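Local coordinates for protein HslVU complex proteolytic subunit, putative (Trypanosoma brucei brucei, PDB 4HNZ) that is the protease subunit of the mitochondrial HslVU complex, which hydrolyses proteins unfolded by HslU and regulates helicase PIF2 levels in mitochondrial DNA replication, at residues T11-G16 against K147-A152; E102-D107 against V112-A117. All blocks are in the same frame, centred on the assembly; numbering follows the deposited sequence.

Contact 1 joins helix 145-159 to one sheet of the proteasome-type sandwich and contact 2 forms the edge hairpin of the other sheet, their centres 16 Å apart. They meet where the sheets face each other: Val-12 CG2 packs 4.2 Å from Thr-103 OG1, which is hydrogen-bonded to Arg-7 NH1. Along the chain, contact 2 is nested inside the loop closed by contact 1. Both come near Thr-1, by similarity the active-site nucleophile: its side chain is about 10 Å from that of Leu-15 and about 12 Å from that of Glu-105. Helix 145-159 also carries Thr-157, which with Asp-160 and Ser-163 forms the magnesium site.

Contact 1: T11-G16 against K147-A152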
ATOM      1  N   THR A  11     -14.948  29.149  38.765  1.00 32.86           N
ATOM      2  CA  THR A  11     -15.823  28.840  37.665  1.00 29.63           C
ATOM      3  C   THR A  11     -15.110  27.908  36.727  1.00 27.85           C
ATOM      4  O   THR A  11     -13.937  28.070  36.445  1.00 27.44           O
ATOM      5  CB  THR A  11     -16.242  30.102  36.915  1.00 29.10           C
ATOM      6  OG1 THR A  11     -16.890  31.002  37.819  1.00 31.03           O
ATOM      7  CG2 THR A  11     -17.212  29.764  35.816  1.00 27.60           C
ATOM      8  N   VAL A  12     -15.830  26.897  36.258  1.00 27.11           N
ATOM      9  CA  VAL A  12     -15.361  26.103  35.131  1.00 26.42           C
ATOM     10  C   VAL A  12     -16.446  26.132  34.043  1.00 24.89           C
ATOM     11  O   VAL A  12     -17.644  26.005  34.338  1.00 24.70           O
ATOM     12  CB  VAL A  12     -14.966  24.653  35.541  1.00 26.62           C
ATOM     13  CG1 VAL A  12     -16.158  23.864  36.071  1.00 27.62           C
ATOM     14  CG2 VAL A  12     -14.344  23.926  34.389  1.00 25.51           C
ATOM     15  N   VAL A  13     -16.030  26.303  32.805  1.00 22.99           N
ATOM     16  CA  VAL A  13     -16.977  26.261  31.718  1.00 22.34           C
ATOM     17  C   VAL A  13     -16.560  25.164  30.757  1.00 20.80           C
ATOM     18  O   VAL A  13     -15.401  24.759  30.709  1.00 20.17           O
ATOM     19  CB  VAL A  13     -17.096  27.619  30.982  1.00 23.34           C
ATOM     20  CG1 VAL A  13     -17.454  28.749  31.954  1.00 24.43           C
ATOM     21  CG2 VAL A  13     -15.799  27.951  30.265  1.00 23.24           C
ATOM     22  N   LEU A  14     -17.550  24.654  30.036  1.00 20.94           N
ATOM     23  CA  LEU A  14     -17.390  23.622  29.043  1.00 19.78           C
ATOM     24  C   LEU A  14     -18.189  24.045  27.851  1.00 19.00           C
ATOM     25  O   LEU A  14     -19.363  24.342  27.951  1.00 18.85           O
ATOM     26  CB  LEU A  14     -17.891  22.276  29.584  1.00 20.58           C
ATOM     27  CG  LEU A  14     -17.711  21.089  28.642  1.00 20.85           C
ATOM     28  CD1 LEU A  14     -16.246  20.747  28.473  1.00 20.27           C
ATOM     29  CD2 LEU A  14     -18.448  19.832  29.153  1.00 21.48           C
ATOM     30  N   LEU A  15     -17.511  24.091  26.710  1.00 17.74           N
ATOM     31  CA  LEU A  15     -18.114  24.560  25.516  1.00 17.22           C
ATOM     32  C   LEU A  15     -17.871  23.534  24.421  1.00 16.07           C
ATOM     33  O   LEU A  15     -16.793  22.938  24.370  1.00 15.77           O
ATOM     34  CB  LEU A  15     -17.485  25.868  25.052  1.00 17.54           C
ATOM     35  CG  LEU A  15     -18.057  27.133  25.669  1.00 19.16           C
ATOM     36  CD1 LEU A  15     -17.631  27.178  27.129  1.00 19.88           C
ATOM     37  CD2 LEU A  15     -17.567  28.389  24.941  1.00 19.28           C
ATOM     38  N   GLY A  16     -18.834  23.396  23.524  1.00 15.35           N
ATOM     39  CA  GLY A  16     -18.694  22.550  22.344  1.00 15.12           C
ATOM     40  C   GLY A  16     -19.376  23.129  21.134  1.00 14.82           C
ATOM     41  O   GLY A  16     -20.396  23.791  21.246  1.00 15.03           O
ATOM     42  N   LYS A 147     -15.381  34.179  29.279  1.00 27.51           N
ATOM     43  CA  LYS A 147     -14.941  35.109  28.252  1.00 27.94           C
ATOM     44  C   LYS A 147     -13.744  34.477  27.498  1.00 24.43           C
ATOM     45  O   LYS A 147     -13.682  34.526  26.288  1.00 21.05           O
ATOM     46  CB  LYS A 147     -14.612  36.460  28.863  1.00 32.70           C
ATOM     47  CG  LYS A 147     -14.496  37.553  27.842  1.00 38.62           C
ATOM     48  CD  LYS A 147     -14.166  38.920  28.446  1.00 47.10           C
ATOM     49  CE  LYS A 147     -13.946  39.942  27.309  1.00 50.74           C
ATOM     50  NZ  LYS A 147     -13.469  41.288  27.765  1.00 55.53           N
ATOM     51  N   ILE A 148     -12.850  33.833  28.235  1.00 22.32           N
ATOM     52  CA  ILE A 148     -11.730  33.148  27.636  1.00 20.06           C
ATOM     53  C   ILE A 148     -12.216  32.068  26.686  1.00 18.89           C
ATOM     54  O   ILE A 148     -11.776  32.001  25.527  1.00 17.36           O
ATOM     55  CB  ILE A 148     -10.843  32.522  28.694  1.00 19.73           C
ATOM     56  CG1 ILE A 148     -10.137  33.591  29.482  1.00 20.51           C
ATOM     57  CG2 ILE A 148      -9.788  31.645  28.073  1.00 18.85           C
ATOM     58  CD1 ILE A 148      -9.542  33.084  30.767  1.00 20.92           C
ATOM     59  N   ALA A 149     -13.140  31.239  27.163  1.00 19.12           N
ATOM     60  CA  ALA A 149     -13.653  30.134  26.381  1.00 18.74           C
ATOM     61  C   ALA A 149     -14.330  30.581  25.091  1.00 19.01           C
ATOM     62  O   ALA A 149     -14.085  29.987  24.045  1.00 19.55           O
ATOM     63  CB  ALA A 149     -14.603  29.269  27.201  1.00 18.67           C
ATOM     64  N   ARG A 150     -15.132  31.622  25.142  1.00 20.52           N
ATOM     65  CA  ARG A 150     -15.837  32.108  23.935  1.00 22.58           C
ATOM     66  C   ARG A 150     -14.902  32.628  22.896  1.00 22.09           C
ATOM     67  O   ARG A 150     -15.053  32.375  21.722  1.00 21.00           O
ATOM     68  CB  ARG A 150     -16.824  33.219  24.280  1.00 25.64           C
ATOM     69  CG  ARG A 150     -18.078  32.683  24.951  1.00 29.09           C
ATOM     70  CD  ARG A 150     -19.099  33.780  25.305  1.00 32.22           C
ATOM     71  NE  ARG A 150     -20.285  33.183  25.927  1.00 36.98           N
ATOM     72  CZ  ARG A 150     -21.188  32.414  25.293  1.00 39.36           C
ATOM     73  NH1 ARG A 150     -22.219  31.926  25.958  1.00 40.32           N
ATOM     74  NH2 ARG A 150     -21.089  32.154  23.993  1.00 39.48           N
ATOM     75  N   LYS A 151     -13.913  33.371  23.342  1.00 22.86           N
ATOM     76  CA  LYS A 151     -12.931  33.911  22.441  1.00 23.47           C
ATOM     77  C   LYS A 151     -12.125  32.758  21.801  1.00 21.30           C
ATOM     78  O   LYS A 151     -11.828  32.782  20.613  1.00 19.66           O
ATOM     79  CB  LYS A 151     -12.025  34.850  23.236  1.00 26.79           C
ATOM     80  CG  LYS A 151     -11.928  36.274  22.723  1.00 30.98           C
ATOM     81  CD  LYS A 151     -10.774  36.415  21.744  1.00 32.30           C
ATOM     82  CE  LYS A 151     -10.463  37.876  21.431  1.00 34.32           C
ATOM     83  NZ  LYS A 151      -9.577  38.486  22.497  1.00 36.78           N
ATOM     84  N   ALA A 152     -11.722  31.793  22.625  1.00 20.06           N
ATOM     85  CA  ALA A 152     -10.925  30.701  22.163  1.00 18.87           C
ATOM     86  C   ALA A 152     -11.696  29.842  21.178  1.00 17.60           C
ATOM     87  O   ALA A 152     -11.146  29.433  20.178  1.00 16.58           O
ATOM     88  CB  ALA A 152     -10.419  29.893  23.309  1.00 19.10           C
TER
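In the alpha-beta-beta-alpha sandwich of the proteasome-type Ntn hydrolases, this contact joins an outer helix to the sheet beneath it: Val-13 and Leu-15 of strand 11-16 meet Ala-149 and Arg-150 of helix 147-152. Strand and helix run nearly parallel, 20° apart, with their axes 9.0 Å from each other at closest approach. The methyl of Ala-149 points at the sheet and rests against the side chains of both Val-13 and Leu-15. Val-13 reaches it with one branch, CG2 standing 3.5 Å from Ala-149 CB; a chi1 of -56° turns this branch toward the helix. Leu-15 grips the same methyl with both ends of its fork, CD1 at 3.7 Å and CD2 at 3.8 Å from Ala-149 CB. CD2 extends further along the helix, lying 4.1 Å from Arg-150 N and 4.3 Å from Arg-150 CG. Arg-150 thus contributes the aliphatic base of its side chain to the contact, while its NE forms a salt bridge with Glu-146 one turn earlier. Met-153 of the helix and Val-169 of the adjoining strand also touch Leu-15. No hydrogen bond links the two segments. Their cohesion therefore rests on van der Waals contact and the burial of apolar carbon, and the short alanine side chain lets Leu-15 approach as far as the helix backbone, with CD2 3.9 Å from Ala-149 C.

Contact 2: E102-D107 against V112-A117; sequences ETLEID and VITPEA
Ile-113, Glu-105 and Val-112 bury the most surface in this antiparallel beta hairpin. Glu-105 and Ile-113 form a hydrogen-bonded pair: Glu-105 N donates to Ile-113 O and Ile-113 N to Glu-105 O, each bond 2.8 Å long, with an N-H...O angle of 163°. Their side chains lie alongside each other on one face, pointing the same way. Glu-105 has CG anti to its backbone N (chi1 157°) and is extended beyond it, which lays the carboxylate along the isoleucine, OE1 3.7 Å from Ile-113 CG2 and OE2 3.8 Å from Ile-113 CD1. Such an apolar flank may raise the pKa of this buried acid. Val-112, in the non-hydrogen-bonded pair with Ile-106, belongs to the other face; its CG1 meets Leu-104 CD2 at 3.5 Å, the two side chains at a slant, while its CA makes a CA-H...O contact with Glu-105 O at 3.2 Å. Beyond the paired residues, Pro-115 CD rests 3.3 Å from Thr-103 O. Strand 103-107 bonds on its other edge to strand 93-98. Ile-106 and Val-112 pack under helix 71-84, whereas Glu-105 and Pro-115 touch strand 120-123 of the second sheet. Leu-22 and Ala-28 of a neighbouring subunit pack on Glu-105 and Ile-113 respectively, bringing the hairpin to a subunit interface.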
ATOM      1  N   GLU A 102     -12.861  18.941  39.349  1.00 37.78           N
ATOM      2  CA  GLU A 102     -11.969  18.171  38.494  1.00 34.36           C
ATOM      3  C   GLU A 102     -12.404  18.239  37.044  1.00 29.15           C
ATOM      4  O   GLU A 102     -13.588  18.232  36.724  1.00 30.36           O
ATOM      5  CB  GLU A 102     -11.929  16.673  38.922  1.00 38.88           C
ATOM      6  CG  GLU A 102     -11.514  16.364  40.371  1.00 47.89           C
ATOM      7  CD  GLU A 102     -11.942  14.958  40.862  1.00 53.81           C
ATOM      8  OE1 GLU A 102     -13.080  14.783  41.381  1.00 60.07           O
ATOM      9  OE2 GLU A 102     -11.127  14.002  40.773  1.00 60.78           O
ATOM     10  N   THR A 103     -11.419  18.254  36.153  1.00 25.08           N
ATOM     11  CA  THR A 103     -11.629  18.026  34.740  1.00 22.94           C
ATOM     12  C   THR A 103     -10.693  16.930  34.229  1.00 21.26           C
ATOM     13  O   THR A 103      -9.475  16.981  34.438  1.00 19.65           O
ATOM     14  CB  THR A 103     -11.338  19.318  33.917  1.00 23.00           C
ATOM     15  OG1 THR A 103     -12.083  20.427  34.449  1.00 25.18           O
ATOM     16  CG2 THR A 103     -11.721  19.131  32.508  1.00 22.05           C
ATOM     17  N   LEU A 104     -11.249  16.004  33.469  1.00 20.88           N
ATOM     18  CA  LEU A 104     -10.478  14.964  32.815  1.00 20.87           C
ATOM     19  C   LEU A 104     -10.834  14.825  31.359  1.00 19.45           C
ATOM     20  O   LEU A 104     -11.983  14.843  30.972  1.00 20.93           O
ATOM     21  CB  LEU A 104     -10.745  13.590  33.438  1.00 21.97           C
ATOM     22  CG  LEU A 104     -10.312  13.589  34.865  1.00 23.44           C
ATOM     23  CD1 LEU A 104     -11.531  13.478  35.737  1.00 25.54           C
ATOM     24  CD2 LEU A 104      -9.343  12.445  35.140  1.00 24.59           C
ATOM     25  N   GLU A 105      -9.816  14.512  30.602  1.00 18.96           N
ATOM     26  CA  GLU A 105      -9.961  14.161  29.252  1.00 19.35           C
ATOM     27  C   GLU A 105      -9.594  12.673  29.116  1.00 18.19           C
ATOM     28  O   GLU A 105      -8.580  12.197  29.636  1.00 16.26           O
ATOM     29  CB  GLU A 105      -9.036  15.060  28.415  1.00 19.68           C
ATOM     30  CG  GLU A 105      -8.648  14.509  27.060  1.00 21.21           C
ATOM     31  CD  GLU A 105      -7.573  15.369  26.349  1.00 23.69           C
ATOM     32  OE1 GLU A 105      -7.245  16.486  26.865  1.00 21.43           O
ATOM     33  OE2 GLU A 105      -7.086  14.906  25.261  1.00 22.61           O
ATOM     34  N   ILE A 106     -10.435  11.960  28.377  1.00 19.00           N
ATOM     35  CA  ILE A 106     -10.232  10.553  28.101  1.00 19.35           C
ATOM     36  C   ILE A 106     -10.347  10.288  26.607  1.00 18.62           C
ATOM     37  O   ILE A 106     -11.306  10.669  26.005  1.00 17.00           O
ATOM     38  CB  ILE A 106     -11.292   9.719  28.802  1.00 19.66           C
ATOM     39  CG1 ILE A 106     -11.401  10.145  30.228  1.00 21.24           C
ATOM     40  CG2 ILE A 106     -10.911   8.258  28.720  1.00 19.99           C
ATOM     41  CD1 ILE A 106     -12.725   9.753  30.866  1.00 23.10           C
ATOM     42  N   ASP A 107      -9.364   9.597  26.026  1.00 19.48           N
ATOM     43  CA  ASP A 107      -9.428   9.208  24.598  1.00 18.54           C
ATOM     44  C   ASP A 107      -9.341   7.730  24.360  1.00 18.48           C
ATOM     45  O   ASP A 107      -9.074   6.938  25.290  1.00 19.13           O
ATOM     46  CB  ASP A 107      -8.405  10.019  23.778  1.00 18.56           C
ATOM     47  CG  ASP A 107      -6.979   9.669  24.062  1.00 19.46           C
ATOM     48  OD1 ASP A 107      -6.655   8.532  24.490  1.00 19.96           O
ATOM     49  OD2 ASP A 107      -6.172  10.598  23.916  1.00 19.97           O
ATOM     50  N   VAL A 112      -5.592   9.517  29.978  1.00 17.84           N
ATOM     51  CA  VAL A 112      -6.432  10.228  30.890  1.00 17.65           C
ATOM     52  C   VAL A 112      -5.621  11.446  31.251  1.00 17.93           C
ATOM     53  O   VAL A 112      -4.654  11.351  31.895  1.00 18.31           O
ATOM     54  CB  VAL A 112      -6.746   9.389  32.106  1.00 18.42           C
ATOM     55  CG1 VAL A 112      -7.612  10.147  33.096  1.00 19.64           C
ATOM     56  CG2 VAL A 112      -7.457   8.101  31.700  1.00 18.03           C
ATOM     57  N   ILE A 113      -6.067  12.608  30.822  1.00 18.24           N
ATOM     58  CA  ILE A 113      -5.292  13.800  30.917  1.00 18.56           C
ATOM     59  C   ILE A 113      -6.056  14.779  31.767  1.00 19.05           C
ATOM     60  O   ILE A 113      -7.226  15.041  31.518  1.00 19.30           O
ATOM     61  CB  ILE A 113      -5.092  14.369  29.513  1.00 18.96           C
ATOM     62  CG1 ILE A 113      -4.023  13.519  28.803  1.00 19.12           C
ATOM     63  CG2 ILE A 113      -4.709  15.844  29.533  1.00 19.40           C
ATOM     64  CD1 ILE A 113      -4.267  13.403  27.315  1.00 18.84           C
ATOM     65  N   THR A 114      -5.392  15.274  32.806  1.00 19.58           N
ATOM     66  CA  THR A 114      -5.869  16.369  33.610  1.00 19.51           C
ATOM     67  C   THR A 114      -5.109  17.622  33.184  1.00 19.84           C
ATOM     68  O   THR A 114      -3.994  17.532  32.644  1.00 19.28           O
ATOM     69  CB  THR A 114      -5.569  16.122  35.097  1.00 19.92           C
ATOM     70  OG1 THR A 114      -4.174  15.913  35.230  1.00 18.84           O
ATOM     71  CG2 THR A 114      -6.328  14.845  35.595  1.00 19.90           C
ATOM     72  N   PRO A 115      -5.705  18.795  33.418  1.00 20.49           N
ATOM     73  CA  PRO A 115      -5.053  20.041  32.949  1.00 21.92           C
ATOM     74  C   PRO A 115      -3.808  20.372  33.722  1.00 22.82           C
ATOM     75  O   PRO A 115      -3.565  19.834  34.789  1.00 24.28           O
ATOM     76  CB  PRO A 115      -6.123  21.110  33.228  1.00 22.10           C
ATOM     77  CG  PRO A 115      -6.972  20.531  34.292  1.00 22.06           C
ATOM     78  CD  PRO A 115      -6.975  19.050  34.098  1.00 20.63           C
ATOM     79  N   GLU A 116      -3.017  21.267  33.187  1.00 23.27           N
ATOM     80  CA  GLU A 116      -1.969  21.915  33.977  1.00 24.05           C
ATOM     81  C   GLU A 116      -2.602  22.924  34.972  1.00 23.03           C
ATOM     82  O   GLU A 116      -3.806  23.050  35.058  1.00 22.20           O
ATOM     83  CB  GLU A 116      -0.971  22.663  33.049  1.00 25.03           C
ATOM     84  CG  GLU A 116      -0.462  21.903  31.820  1.00 26.19           C
ATOM     85  CD  GLU A 116       0.300  20.624  32.145  1.00 28.41           C
ATOM     86  OE1 GLU A 116       0.793  20.439  33.292  1.00 30.82           O
ATOM     87  OE2 GLU A 116       0.402  19.773  31.239  1.00 30.75           O
ATOM     88  N   ALA A 117      -1.779  23.701  35.639  1.00 22.67           N
ATOM     89  CA  ALA A 117      -2.284  24.691  36.542  1.00 23.61           C
ATOM     90  C   ALA A 117      -3.201  25.718  35.839  1.00 23.76           C
ATOM     91  O   ALA A 117      -4.052  26.310  36.473  1.00 24.24           O
ATOM     92  CB  ALA A 117      -1.126  25.393  37.248  1.00 24.02           C
TER